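Periplasmic binding protein/LacI transcriptional regulator (Alkaliphilus metalliredigens, PDB 3CTP) binds beta-D-xylulofuranose between the two lobes of a periplasmic-binding-protein-like core and probably acts as a sugar-responsive, DNA-binding transcriptional repressor of the LacI family. Local coordinates at residues V138-E142 with N143-D147; H212-V216 with K217-E221; F236-N239 with D240-A244; S269-G272 with E273-Y276; N283-I286 with E287-A290. All coordinates share one frame; numbering follows the deposited sequence.

How the contacts relate
The five contacts follow one another along the chain without overlap, each a local contact at a turn or helix end, and they split between the two lobes of the sugar-binding core. Contact 1 leaves strand 138-141 of the seven-stranded mixed sheet; contact 3 leaves strand 234-237 of the four-stranded parallel sheet, with centres about 24 Å apart on opposite sides of the chain's centre. Contacts 1, 3 and 5 each reach the same xylulofuranose, which therefore ties both lobes together. Contact 3 touches contact 2 through Asp213 and Asn239, and contact 4 through Asp240 and Ser269. Contact 5 touches contact 1, Gln284 against Phe141. Contacts 2, 3 and 4 also meet the second subunit, so sugar pocket and dimer interface lie close together.

Contact 1 (V138-E142 with N143-D147); sequences VVAFE and NHILD. With XLF (beta-D-xylulofuranose), chain C.
Asn143 and Glu142 are joined through a water as well as by the chain: the water donates to Glu142 OE2 at 2.8 Å and to Asn143 OD1 at 2.9 Å. The same carboxylate takes two hydroxyls of the sugar, one on each oxygen, xylulofuranose O3 giving to Glu142 OE1 (2.5 Å) and O4 to Glu142 OE2 (2.7 Å). An extended chain beyond CG carries the carboxylate out to them. Glu142 CG sits 3.6 Å above the centre of the Phe141 ring, which supports the arm from one face. This turn follows strand 138-141, at whose C-terminal end the pocket opens, as is usual in parallel alpha/beta folds. Glu142 (phi 76°, psi -67°) is the centre of a classic gamma turn, closed by Asn143 N to Phe141 O at 3.0 Å, bent to 141°. Farther out, Ile145 CD1 packs on Ala140 CB at 3.8 Å. The Asn143 amide is fixed at both ends, ND2 donating to Ser125 O and Val183 O, OD1 accepting from Glu185 N.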
loop_
_atom_site.group_PDB
_atom_site.type_symbol
_atom_site.label_atom_id
_atom_site.label_comp_id
_atom_site.label_asym_id
_atom_site.label_seq_id
_atom_site.Cartn_x
_atom_site.Cartn_y
_atom_site.Cartn_z
ATOM N N VAL A 138 -19.880 14.601 8.149
ATOM C CA VAL A 138 -18.555 14.040 8.425
ATOM C C VAL A 138 -18.703 12.941 9.469
ATOM O O VAL A 138 -19.474 13.098 10.436
ATOM C CB VAL A 138 -17.593 15.108 9.057
ATOM C CG1 VAL A 138 -16.267 14.456 9.487
ATOM C CG2 VAL A 138 -17.334 16.248 8.088
ATOM N N VAL A 139 -17.994 11.827 9.279
ATOM C CA VAL A 139 -17.742 10.870 10.358
ATOM C C VAL A 139 -16.229 10.685 10.477
ATOM O O VAL A 139 -15.496 10.937 9.510
ATOM C CB VAL A 139 -18.415 9.513 10.168
ATOM C CG1 VAL A 139 -19.933 9.701 10.116
ATOM C CG2 VAL A 139 -17.922 8.795 8.889
ATOM N N ALA A 140 -15.761 10.295 11.664
ATOM C CA ALA A 140 -14.303 10.244 11.915
ATOM C C ALA A 140 -13.886 8.829 12.211
ATOM O O ALA A 140 -14.613 8.100 12.883
ATOM C CB ALA A 140 -13.949 11.106 13.122
ATOM N N PHE A 141 -12.725 8.430 11.690
ATOM C CA PHE A 141 -12.078 7.170 12.119
ATOM C C PHE A 141 -10.960 7.453 13.152
ATOM O O PHE A 141 -10.044 8.247 12.870
ATOM C CB PHE A 141 -11.545 6.397 10.886
ATOM C CG PHE A 141 -10.781 5.129 11.233
ATOM C CD1 PHE A 141 -11.424 4.055 11.839
ATOM C CD2 PHE A 141 -9.425 5.021 10.947
ATOM C CE1 PHE A 141 -10.700 2.879 12.148
ATOM C CE2 PHE A 141 -8.702 3.854 11.260
ATOM C CZ PHE A 141 -9.343 2.801 11.855
ATOM N N GLU A 142 -11.089 6.858 14.348
ATOM C CA GLU A 142 -10.112 6.949 15.458
ATOM C C GLU A 142 -10.059 8.226 16.255
ATOM O O GLU A 142 -10.301 8.213 17.472
ATOM C CB GLU A 142 -8.700 6.577 15.010
ATOM C CG GLU A 142 -8.653 5.085 14.677
ATOM C CD GLU A 142 -7.252 4.570 14.365
ATOM O OE1 GLU A 142 -7.097 3.323 14.300
ATOM O OE2 GLU A 142 -6.325 5.397 14.188
ATOM N N ASN A 143 -9.637 9.320 15.617
ATOM C CA ASN A 143 -9.419 10.525 16.395
ATOM C C ASN A 143 -10.703 11.327 16.472
ATOM O O ASN A 143 -11.388 11.524 15.460
ATOM C CB ASN A 143 -8.340 11.399 15.742
ATOM C CG ASN A 143 -6.935 10.905 15.999
ATOM O OD1 ASN A 143 -6.713 9.871 16.626
ATOM N ND2 ASN A 143 -5.955 11.667 15.501
ATOM N N HIS A 144 -11.000 11.803 17.672
ATOM C CA HIS A 144 -12.187 12.623 17.903
ATOM C C HIS A 144 -11.954 14.012 17.346
ATOM O O HIS A 144 -10.904 14.604 17.564
ATOM C CB HIS A 144 -12.451 12.700 19.409
ATOM C CG HIS A 144 -12.934 11.404 19.979
ATOM N ND1 HIS A 144 -12.080 10.382 20.338
ATOM C CD2 HIS A 144 -14.189 10.943 20.207
ATOM C CE1 HIS A 144 -12.787 9.344 20.761
ATOM N NE2 HIS A 144 -14.068 9.659 20.692
ATOM N N ILE A 145 -12.960 14.573 16.686
ATOM C CA ILE A 145 -12.792 15.868 16.058
ATOM C C ILE A 145 -13.559 16.935 16.819
ATOM O O ILE A 145 -12.955 17.843 17.425
ATOM C CB ILE A 145 -13.230 15.783 14.587
ATOM C CG1 ILE A 145 -12.361 14.753 13.901
ATOM C CG2 ILE A 145 -13.004 17.137 13.885
ATOM C CD1 ILE A 145 -12.646 14.625 12.399
ATOM N N LEU A 146 -14.873 16.801 16.815
ATOM C CA LEU A 146 -15.728 17.698 17.588
ATOM C C LEU A 146 -16.803 16.846 18.220
ATOM O O LEU A 146 -17.069 15.733 17.751
ATOM C CB LEU A 146 -16.384 18.711 16.678
ATOM C CG LEU A 146 -15.484 19.741 15.989
ATOM C CD1 LEU A 146 -16.272 20.478 14.919
ATOM C CD2 LEU A 146 -14.879 20.740 16.994
ATOM N N ASP A 147 -17.443 17.377 19.259
ATOM C CA ASP A 147 -18.393 16.574 20.002
ATOM C C ASP A 147 -19.613 16.220 19.154
ATOM O O ASP A 147 -20.399 15.329 19.521
ATOM C CB ASP A 147 -18.827 17.334 21.262
ATOM C CG ASP A 147 -17.692 17.500 22.248
ATOM O OD1 ASP A 147 -16.700 16.761 22.118
ATOM O OD2 ASP A 147 -17.775 18.369 23.139
HETATM O O4 XLF C . -3.700 4.761 14.113
HETATM C C4 XLF C . -3.456 3.354 14.179
HETATM C C5 XLF C . -1.965 3.138 13.969
HETATM O O5 XLF C . -1.827 2.567 12.664
HETATM C C3 XLF C . -4.112 2.637 13.009
HETATM O O3 XLF C . -5.249 1.871 13.426
HETATM C C2 XLF C . -2.991 1.756 12.531
HETATM O O2 XLF C . -2.854 0.594 13.376
HETATM C C1 XLF C . -3.141 1.350 11.079
HETATM O O1 XLF C . -1.975 0.618 10.670
HETATM O O HOH W 1 -5.527 7.301 16.055
#

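Contact 2 (H212-V216 with K217-E221); sequences HDFQV and KMLEE
Two backbone hydrogen bonds close the turn, Met218 N to Gln215 O at 2.9 Å and Leu219 N to Val216 O at 3.0 Å. Each donor stands well out of the carbonyl plane, 52° and 47° respectively, in keeping with the i to i+3 spacing. Apolar contacts form a second group. Met218 SD lies 4.3 Å from Phe214 CD1, oblique to the ring, and the bent end of the methionine brings Met218 CE to 3.6 Å from Asp213 O; Leu219 CG approaches the same ring at its edge. Residues 216-220 form a short 3-10 segment in the long connection between strands 206-209 and 234-237, and it faces the dimer partner: Val216 packs on Phe270 and Leu219 on Leu274 of the second subunit. Polar and charged groups gather on another side. Gln215 and Lys217 run alongside each other, Gln215 NE2 3.5 Å from Lys217 CD, while Gln215 NE2 also lies above one face of the His212 ring, toward its rim. Lys217 NZ forms a salt bridge with Glu221 OE2 at 2.5 Å. Asp213 OD1 receives Phe214 N, and its OD2 pairs with Arg124.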
loop_
_atom_site.group_PDB
_atom_site.type_symbol
_atom_site.label_atom_id
_atom_site.label_comp_id
_atom_site.label_asym_id
_atom_site.label_seq_id
_atom_site.Cartn_x
_atom_site.Cartn_y
_atom_site.Cartn_z
ATOM N N HIS A 212 6.291 8.779 13.589
ATOM C CA HIS A 212 5.531 8.707 12.345
ATOM C C HIS A 212 5.026 7.277 12.175
ATOM O O HIS A 212 5.638 6.338 12.683
ATOM C CB HIS A 212 6.435 8.998 11.135
ATOM C CG HIS A 212 7.092 10.338 11.186
ATOM N ND1 HIS A 212 8.323 10.538 11.777
ATOM C CD2 HIS A 212 6.692 11.545 10.722
ATOM C CE1 HIS A 212 8.656 11.817 11.673
ATOM N NE2 HIS A 212 7.686 12.450 11.032
ATOM N N ASP A 213 3.928 7.138 11.440
ATOM C CA ASP A 213 3.549 5.830 10.900
ATOM C C ASP A 213 4.578 5.486 9.820
ATOM O O ASP A 213 5.472 6.283 9.487
ATOM C CB ASP A 213 2.130 5.945 10.301
ATOM C CG ASP A 213 1.452 4.610 10.066
ATOM O OD1 ASP A 213 2.047 3.548 10.355
ATOM O OD2 ASP A 213 0.285 4.649 9.609
ATOM N N PHE A 214 4.447 4.305 9.239
ATOM C CA PHE A 214 5.395 3.890 8.190
ATOM C C PHE A 214 5.579 4.932 7.093
ATOM O O PHE A 214 4.612 5.509 6.550
ATOM C CB PHE A 214 4.895 2.601 7.514
ATOM C CG PHE A 214 5.806 2.116 6.414
ATOM C CD1 PHE A 214 7.034 1.562 6.738
ATOM C CD2 PHE A 214 5.441 2.222 5.079
ATOM C CE1 PHE A 214 7.926 1.121 5.719
ATOM C CE2 PHE A 214 6.325 1.761 4.061
ATOM C CZ PHE A 214 7.547 1.222 4.389
ATOM N N GLN A 215 6.853 5.184 6.753
ATOM C CA GLN A 215 7.216 5.967 5.592
ATOM C C GLN A 215 8.339 5.170 4.954
ATOM O O GLN A 215 9.079 4.476 5.655
ATOM C CB GLN A 215 7.850 7.300 6.021
ATOM C CG GLN A 215 6.952 8.264 6.789
ATOM C CD GLN A 215 7.711 9.545 7.208
ATOM O OE1 GLN A 215 7.394 10.636 6.746
ATOM N NE2 GLN A 215 8.721 9.390 8.059
ATOM N N VAL A 216 8.485 5.294 3.643
ATOM C CA VAL A 216 9.512 4.533 2.952
ATOM C C VAL A 216 10.899 4.873 3.512
ATOM O O VAL A 216 11.776 4.002 3.596
ATOM C CB VAL A 216 9.440 4.772 1.449
ATOM C CG1 VAL A 216 10.618 4.120 0.740
ATOM C CG2 VAL A 216 8.118 4.188 0.941
ATOM N N LYS A 217 11.075 6.116 3.948
ATOM C CA LYS A 217 12.361 6.500 4.569
ATOM C C LYS A 217 12.730 5.686 5.804
ATOM O O LYS A 217 13.920 5.567 6.145
ATOM C CB LYS A 217 12.413 8.001 4.874
ATOM C CG LYS A 217 11.400 8.476 5.861
ATOM C CD LYS A 217 11.576 9.988 6.045
ATOM C CE LYS A 217 13.047 10.362 5.880
ATOM N NZ LYS A 217 13.878 10.071 7.072
ATOM N N MET A 218 11.732 5.124 6.477
ATOM C CA MET A 218 11.988 4.313 7.661
ATOM C C MET A 218 12.922 3.164 7.330
ATOM O O MET A 218 13.631 2.658 8.198
ATOM C CB MET A 218 10.640 3.805 8.222
ATOM C CG MET A 218 10.591 3.338 9.675
ATOM S SD MET A 218 8.847 3.181 10.254
ATOM C CE MET A 218 8.492 4.856 10.825
ATOM N N LEU A 219 12.951 2.728 6.066
ATOM C CA LEU A 219 13.797 1.584 5.725
ATOM C C LEU A 219 15.288 1.948 5.726
ATOM O O LEU A 219 16.145 1.047 5.691
ATOM C CB LEU A 219 13.375 1.000 4.366
ATOM C CG LEU A 219 11.928 0.491 4.341
ATOM C CD1 LEU A 219 11.491 0.132 2.925
ATOM C CD2 LEU A 219 11.776 -0.741 5.221
ATOM N N GLU A 220 15.578 3.256 5.767
ATOM C CA GLU A 220 16.942 3.794 5.795
ATOM C C GLU A 220 17.286 4.404 7.159
ATOM O O GLU A 220 18.315 5.082 7.287
ATOM C CB GLU A 220 17.134 4.889 4.724
ATOM C CG GLU A 220 16.496 4.586 3.362
ATOM C CD GLU A 220 16.200 5.848 2.550
ATOM O OE1 GLU A 220 16.900 6.868 2.746
ATOM O OE2 GLU A 220 15.271 5.816 1.704
ATOM N N GLU A 221 16.423 4.186 8.154
ATOM C CA GLU A 221 16.615 4.744 9.507
ATOM C C GLU A 221 16.967 3.637 10.499
ATOM O O GLU A 221 16.410 2.538 10.419
ATOM C CB GLU A 221 15.356 5.474 9.962
ATOM C CG GLU A 221 15.077 6.690 9.090
ATOM C CD GLU A 221 13.809 7.407 9.453
ATOM O OE1 GLU A 221 12.866 6.773 9.984
ATOM O OE2 GLU A 221 13.736 8.612 9.158
HETATM O O HOH W 2 10.594 7.931 10.385
#

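Contact 3 (F236-N239 with D240-A244). With XLF (beta-D-xylulofuranose), chain C.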
loop_
_atom_site.group_PDB
_atom_site.type_symbol
_atom_site.label_atom_id
_atom_site.label_comp_id
_atom_site.label_asym_id
_atom_site.label_seq_id
_atom_site.Cartn_x
_atom_site.Cartn_y
_atom_site.Cartn_z
ATOM N N PHE A 236 5.993 -5.661 21.529
ATOM C CA PHE A 236 4.698 -5.313 20.947
ATOM C C PHE A 236 4.927 -4.054 20.119
ATOM O O PHE A 236 5.394 -3.044 20.653
ATOM C CB PHE A 236 3.679 -5.027 22.084
ATOM C CG PHE A 236 2.351 -4.441 21.624
ATOM C CD1 PHE A 236 1.736 -4.885 20.466
ATOM C CD2 PHE A 236 1.699 -3.474 22.416
ATOM C CE1 PHE A 236 0.508 -4.335 20.054
ATOM C CE2 PHE A 236 0.466 -2.908 22.008
ATOM C CZ PHE A 236 -0.138 -3.361 20.836
ATOM N N VAL A 237 4.629 -4.128 18.820
ATOM C CA VAL A 237 4.796 -2.968 17.943
ATOM C C VAL A 237 3.432 -2.417 17.554
ATOM O O VAL A 237 2.493 -3.174 17.297
ATOM C CB VAL A 237 5.580 -3.338 16.663
ATOM C CG1 VAL A 237 5.924 -2.053 15.896
ATOM C CG2 VAL A 237 6.860 -4.105 17.014
ATOM N N PHE A 238 3.316 -1.094 17.524
ATOM C CA PHE A 238 1.992 -0.464 17.440
ATOM C C PHE A 238 1.175 -0.801 16.205
ATOM O O PHE A 238 -0.055 -0.652 16.233
ATOM C CB PHE A 238 2.099 1.069 17.609
ATOM C CG PHE A 238 2.816 1.771 16.469
ATOM C CD1 PHE A 238 2.090 2.309 15.403
ATOM C CD2 PHE A 238 4.194 1.951 16.498
ATOM C CE1 PHE A 238 2.760 2.960 14.388
ATOM C CE2 PHE A 238 4.865 2.618 15.487
ATOM C CZ PHE A 238 4.138 3.128 14.431
ATOM N N ASN A 239 1.809 -1.192 15.098
ATOM C CA ASN A 239 1.024 -1.743 13.991
ATOM C C ASN A 239 1.838 -2.699 13.168
ATOM O O ASN A 239 3.032 -2.886 13.427
ATOM C CB ASN A 239 0.343 -0.649 13.132
ATOM C CG ASN A 239 1.312 0.163 12.328
ATOM O OD1 ASN A 239 2.446 -0.237 12.127
ATOM N ND2 ASN A 239 0.863 1.343 11.846
ATOM N N ASP A 240 1.172 -3.393 12.248
ATOM C CA ASP A 240 1.836 -4.470 11.528
ATOM C C ASP A 240 2.921 -3.973 10.582
ATOM O O ASP A 240 3.955 -4.617 10.447
ATOM C CB ASP A 240 0.842 -5.325 10.723
ATOM C CG ASP A 240 -0.055 -6.173 11.601
ATOM O OD1 ASP A 240 0.220 -6.335 12.810
ATOM O OD2 ASP A 240 -1.052 -6.707 11.046
ATOM N N ILE A 241 2.677 -2.850 9.905
ATOM C CA ILE A 241 3.709 -2.355 8.963
ATOM C C ILE A 241 4.959 -1.880 9.724
ATOM O O ILE A 241 6.093 -2.143 9.296
ATOM C CB ILE A 241 3.126 -1.301 7.965
ATOM C CG1 ILE A 241 4.172 -0.905 6.919
ATOM C CG2 ILE A 241 2.556 -0.113 8.701
ATOM C CD1 ILE A 241 4.529 -2.047 5.985
ATOM N N ALA A 242 4.777 -1.229 10.873
ATOM C CA ALA A 242 5.947 -0.889 11.694
ATOM C C ALA A 242 6.633 -2.178 12.190
ATOM O O ALA A 242 7.858 -2.283 12.240
ATOM C CB ALA A 242 5.509 -0.012 12.873
ATOM N N ALA A 243 5.843 -3.178 12.567
ATOM C CA ALA A 243 6.453 -4.452 13.024
ATOM C C ALA A 243 7.318 -5.064 11.923
ATOM O O ALA A 243 8.366 -5.646 12.203
ATOM C CB ALA A 243 5.361 -5.473 13.425
ATOM N N ALA A 244 6.855 -4.980 10.675
ATOM C CA ALA A 244 7.629 -5.519 9.558
ATOM C C ALA A 244 8.992 -4.844 9.483
ATOM O O ALA A 244 10.009 -5.509 9.167
ATOM C CB ALA A 244 6.865 -5.285 8.228
HETATM O O4 XLF C . -3.700 4.761 14.113
HETATM C C4 XLF C . -3.456 3.354 14.179
HETATM C C5 XLF C . -1.965 3.138 13.969
HETATM O O5 XLF C . -1.827 2.567 12.664
HETATM C C3 XLF C . -4.112 2.637 13.009
HETATM O O3 XLF C . -5.249 1.871 13.426
HETATM C C2 XLF C . -2.991 1.756 12.531
HETATM O O2 XLF C . -2.854 0.594 13.376
HETATM C C1 XLF C . -3.141 1.350 11.079
HETATM O O1 XLF C . -1.975 0.618 10.670
#
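Strand 234-237 turns into helix 240-252 here, the first half of a beta-alpha-beta unit completed by strand 262-264, and Asn239 at the junction is both helix N-cap and sugar ligand. Its OD1 accepts from Ala242 N at 2.8 Å in a nearly straight bond (162°), the donor lying almost on the line of the side-chain C=O. With CG set between the backbone N and the carbonyl carbon (chi1 69°), the amide folds forward over the first helical turn, where OD1 also touches Ala242 CB and Ile241 CG2. The cap fixes which end of the amide faces the pocket: ND2 donates to xylulofuranose O5 at 3.1 Å, and a second bond to Asp213 OD1 holds the same nitrogen. The backbone carbonyl of Asn239 begins the regular helical pattern, receiving Ala243 N at 3.0 Å.

Around this polar centre the packing is close. Val237 points at the helix, its CG1 3.7 Å from Ala242 CB and its CB 3.9 Å from Ala243 CB, which ties the last strand residue to the helix start. Asp240 is held by Thr281 and Ser269 N, and Ile241 packs on Leu274 of the second subunit. Ala242 CB lies over one face of the Phe238 ring, a CH-pi contact 4.1 Å from the centroid and 28° off the normal, while the sugar's C5 meets that ring at its edge.

Contact 4 (S269-G272 with E273-Y276)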
loop_
_atom_site.group_PDB
_atom_site.type_symbol
_atom_site.label_atom_id
_atom_site.label_comp_id
_atom_site.label_asym_id
_atom_site.label_seq_id
_atom_site.Cartn_x
_atom_site.Cartn_y
_atom_site.Cartn_z
ATOM N N SER A 269 -3.241 -6.530 9.019
ATOM C CA SER A 269 -3.156 -6.120 7.618
ATOM C C SER A 269 -2.327 -7.135 6.797
ATOM O O SER A 269 -1.671 -8.044 7.349
ATOM C CB SER A 269 -2.557 -4.719 7.495
ATOM O OG SER A 269 -1.185 -4.729 7.861
ATOM N N PHE A 270 -2.372 -7.017 5.474
ATOM C CA PHE A 270 -1.828 -8.115 4.696
ATOM C C PHE A 270 -0.333 -8.310 4.859
ATOM O O PHE A 270 0.190 -9.392 4.593
ATOM C CB PHE A 270 -2.228 -8.000 3.208
ATOM C CG PHE A 270 -1.536 -6.894 2.444
ATOM C CD1 PHE A 270 -0.220 -7.050 2.024
ATOM C CD2 PHE A 270 -2.242 -5.747 2.054
ATOM C CE1 PHE A 270 0.441 -6.040 1.261
ATOM C CE2 PHE A 270 -1.610 -4.738 1.291
ATOM C CZ PHE A 270 -0.257 -4.890 0.901
ATOM N N ILE A 271 0.373 -7.285 5.317
ATOM C CA ILE A 271 1.826 -7.404 5.420
ATOM C C ILE A 271 2.237 -8.481 6.417
ATOM O O ILE A 271 3.306 -9.102 6.279
ATOM C CB ILE A 271 2.471 -6.032 5.769
ATOM C CG1 ILE A 271 3.988 -6.084 5.589
ATOM C CG2 ILE A 271 2.109 -5.610 7.168
ATOM C CD1 ILE A 271 4.394 -6.161 4.109
ATOM N N GLY A 272 1.412 -8.721 7.425
ATOM C CA GLY A 272 1.750 -9.735 8.438
ATOM C C GLY A 272 1.716 -11.175 7.929
ATOM O O GLY A 272 2.397 -12.064 8.479
ATOM N N GLU A 273 0.957 -11.415 6.863
ATOM C CA GLU A 273 0.851 -12.751 6.292
ATOM C C GLU A 273 1.814 -12.887 5.129
ATOM O O GLU A 273 2.320 -13.968 4.798
ATOM C CB GLU A 273 -0.605 -13.019 5.867
ATOM C CG GLU A 273 -0.860 -14.433 5.337
ATOM C CD GLU A 273 -0.295 -15.544 6.228
ATOM O OE1 GLU A 273 -0.716 -15.650 7.404
ATOM O OE2 GLU A 273 0.558 -16.333 5.740
ATOM N N LEU A 274 2.114 -11.762 4.515
ATOM C CA LEU A 274 2.945 -11.770 3.351
ATOM C C LEU A 274 4.373 -12.099 3.742
ATOM O O LEU A 274 5.051 -12.838 3.014
ATOM C CB LEU A 274 2.869 -10.395 2.687
ATOM C CG LEU A 274 3.678 -10.251 1.421
ATOM C CD1 LEU A 274 3.298 -11.341 0.450
ATOM C CD2 LEU A 274 3.384 -8.880 0.863
ATOM N N LEU A 275 4.823 -11.590 4.890
ATOM C CA LEU A 275 6.189 -11.847 5.400
ATOM C C LEU A 275 6.371 -13.058 6.365
ATOM O O LEU A 275 5.408 -13.686 6.767
ATOM C CB LEU A 275 6.757 -10.598 6.070
ATOM C CG LEU A 275 5.999 -10.074 7.315
ATOM C CD1 LEU A 275 5.639 -11.163 8.326
ATOM C CD2 LEU A 275 6.816 -9.030 7.998
ATOM N N TYR A 276 7.625 -13.331 6.753
ATOM C CA TYR A 276 8.016 -14.618 7.365
ATOM C C TYR A 276 9.089 -14.458 8.438
ATOM O O TYR A 276 10.070 -13.735 8.243
ATOM C CB TYR A 276 8.536 -15.543 6.258
ATOM C CG TYR A 276 9.097 -16.859 6.737
ATOM C CD1 TYR A 276 8.390 -18.037 6.560
ATOM C CD2 TYR A 276 10.336 -16.921 7.354
ATOM C CE1 TYR A 276 8.895 -19.255 6.996
ATOM C CE2 TYR A 276 10.855 -18.133 7.792
ATOM C CZ TYR A 276 10.127 -19.296 7.607
ATOM O OH TYR A 276 10.637 -20.500 8.037
#
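Phe270 O accepts two backbone N-H groups, Glu273 N and Leu274 N, both at 3.1 Å, and Leu275 N follows with a bond to Ile271 O at 3.2 Å. The two donors on Phe270 O arrive differently: Leu274 N comes nearly in line with the carbonyl bond, whereas Glu273 N stands 57° above its plane, so 3-10 and alpha-helical bonding share one acceptor. Leu275 is the first residue to leave helical backbone angles. Its CG nevertheless lies over the end of the turn, 3.0 Å from Ile271 O, because chi1 (62°) places it between the backbone N and the carbonyl carbon; CD1 then comes within 3.4 Å of Gly272 O.

Helix 271-274 is a single short turn in the connection between strands 262-264 and 281-283, packed against helix 240-252 through Ile271 and Leu275 and against helix 73-88 through Phe270. On the side facing the second subunit, Phe270 and Leu274 run alongside each other, Leu274 CD2 meeting the edge of the Phe270 ring at CE1 (4.1 Å). The Phe270 ring in turn meets Phe214 of the second subunit with planes about 55° apart, and Ile271 packs on Ile271 of that subunit. Glu273 turns its bent chain away from the turn, with OE2 in a salt bridge to Arg248 of the second subunit.

Contact 5 (N283-I286 with E287-A290). With XLF (beta-D-xylulofuranose), chain C.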
loop_
_atom_site.group_PDB
_atom_site.type_symbol
_atom_site.label_atom_id
_atom_site.label_comp_id
_atom_site.label_asym_id
_atom_site.label_seq_id
_atom_site.Cartn_x
_atom_site.Cartn_y
_atom_site.Cartn_z
ATOM N N ASN A 283 -6.374 -8.396 15.416
ATOM C CA ASN A 283 -7.244 -8.085 14.299
ATOM C C ASN A 283 -8.085 -6.839 14.493
ATOM O O ASN A 283 -8.846 -6.763 15.457
ATOM C CB ASN A 283 -8.219 -9.263 14.096
ATOM C CG ASN A 283 -9.061 -9.121 12.850
ATOM O OD1 ASN A 283 -8.551 -9.277 11.730
ATOM N ND2 ASN A 283 -10.368 -8.845 13.025
ATOM N N GLN A 284 -7.987 -5.879 13.558
ATOM C CA GLN A 284 -9.049 -4.871 13.411
ATOM C C GLN A 284 -10.055 -5.335 12.382
ATOM O O GLN A 284 -9.660 -5.776 11.284
ATOM C CB GLN A 284 -8.474 -3.533 12.922
ATOM C CG GLN A 284 -7.568 -2.846 13.908
ATOM C CD GLN A 284 -7.453 -1.367 13.598
ATOM O OE1 GLN A 284 -8.421 -0.634 13.749
ATOM N NE2 GLN A 284 -6.250 -0.907 13.210
ATOM N N PRO A 285 -11.355 -5.281 12.722
ATOM C CA PRO A 285 -12.348 -5.891 11.834
ATOM C C PRO A 285 -12.727 -4.944 10.712
ATOM O O PRO A 285 -13.708 -4.187 10.809
ATOM C CB PRO A 285 -13.546 -6.146 12.757
ATOM C CG PRO A 285 -13.425 -5.070 13.832
ATOM C CD PRO A 285 -11.917 -4.874 14.027
ATOM N N ILE A 286 -11.914 -4.954 9.654
ATOM C CA ILE A 286 -12.068 -3.980 8.580
ATOM C C ILE A 286 -13.482 -3.993 7.991
ATOM O O ILE A 286 -14.059 -2.935 7.705
ATOM C CB ILE A 286 -11.004 -4.229 7.475
ATOM C CG1 ILE A 286 -9.622 -3.856 8.048
ATOM C CG2 ILE A 286 -11.302 -3.401 6.250
ATOM C CD1 ILE A 286 -8.433 -4.057 7.061
ATOM N N GLU A 287 -14.053 -5.182 7.781
ATOM C CA GLU A 287 -15.400 -5.212 7.197
ATOM C C GLU A 287 -16.414 -4.516 8.110
ATOM O O GLU A 287 -17.272 -3.732 7.635
ATOM C CB GLU A 287 -15.873 -6.647 6.896
ATOM C CG GLU A 287 -15.099 -7.299 5.759
ATOM C CD GLU A 287 -15.612 -6.907 4.393
ATOM O OE1 GLU A 287 -16.804 -6.536 4.277
ATOM O OE2 GLU A 287 -14.827 -6.994 3.422
ATOM N N ALA A 288 -16.378 -4.822 9.408
ATOM C CA ALA A 288 -17.312 -4.163 10.334
ATOM C C ALA A 288 -17.047 -2.656 10.429
ATOM O O ALA A 288 -17.991 -1.853 10.524
ATOM C CB ALA A 288 -17.235 -4.793 11.731
ATOM N N LEU A 289 -15.776 -2.258 10.449
ATOM C CA LEU A 289 -15.463 -0.824 10.515
ATOM C C LEU A 289 -16.005 -0.110 9.285
ATOM O O LEU A 289 -16.627 0.948 9.395
ATOM C CB LEU A 289 -13.950 -0.608 10.566
ATOM C CG LEU A 289 -13.300 -1.027 11.882
ATOM C CD1 LEU A 289 -11.782 -1.149 11.677
ATOM C CD2 LEU A 289 -13.611 0.002 12.993
ATOM N N ALA A 290 -15.750 -0.685 8.102
ATOM C CA ALA A 290 -16.166 -0.037 6.859
ATOM C C ALA A 290 -17.676 0.026 6.758
ATOM O O ALA A 290 -18.251 1.041 6.364
ATOM C CB ALA A 290 -15.570 -0.818 5.655
HETATM O O4 XLF C . -3.700 4.761 14.113
HETATM C C4 XLF C . -3.456 3.354 14.179
HETATM C C5 XLF C . -1.965 3.138 13.969
HETATM O O5 XLF C . -1.827 2.567 12.664
HETATM C C3 XLF C . -4.112 2.637 13.009
HETATM O O3 XLF C . -5.249 1.871 13.426
HETATM C C2 XLF C . -2.991 1.756 12.531
HETATM O O2 XLF C . -2.854 0.594 13.376
HETATM C C1 XLF C . -3.141 1.350 11.079
HETATM O O1 XLF C . -1.975 0.618 10.670
#
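Pro285 is at once the centre of an inverse gamma turn (phi -83°, psi 84°) and the N-cap residue of helix 286-302. Proline has no side-chain acceptor for the N-H groups of the first turn; Pro285 O takes the first regular i to i+4 bond, from Leu289 N, at 2.9 Å (166°). Ala290 N repeats the pattern on Ile286 O at 2.8 Å. The proline ring flanks the first turn, with its CB 4.1 Å from Ala288 CB. Leu289 points back at the loop, and its CD1 comes 4.0 Å from Gln284 OE1, the two side chains crossing at a slant. The far end of Gln284, kept long by a nearly trans chi2, lies in the pocket. There NE2 donates to xylulofuranose O3 at 3.0 Å and also to Asp267, while OE1 accepts from Ser154, which fixes the flip of the amide. The loop from strand 281-283 into helix 286-302 belongs to one of the linkers joining the two lobes, as in periplasmic-binding-protein folds, and places Gln284 at the sugar site between them.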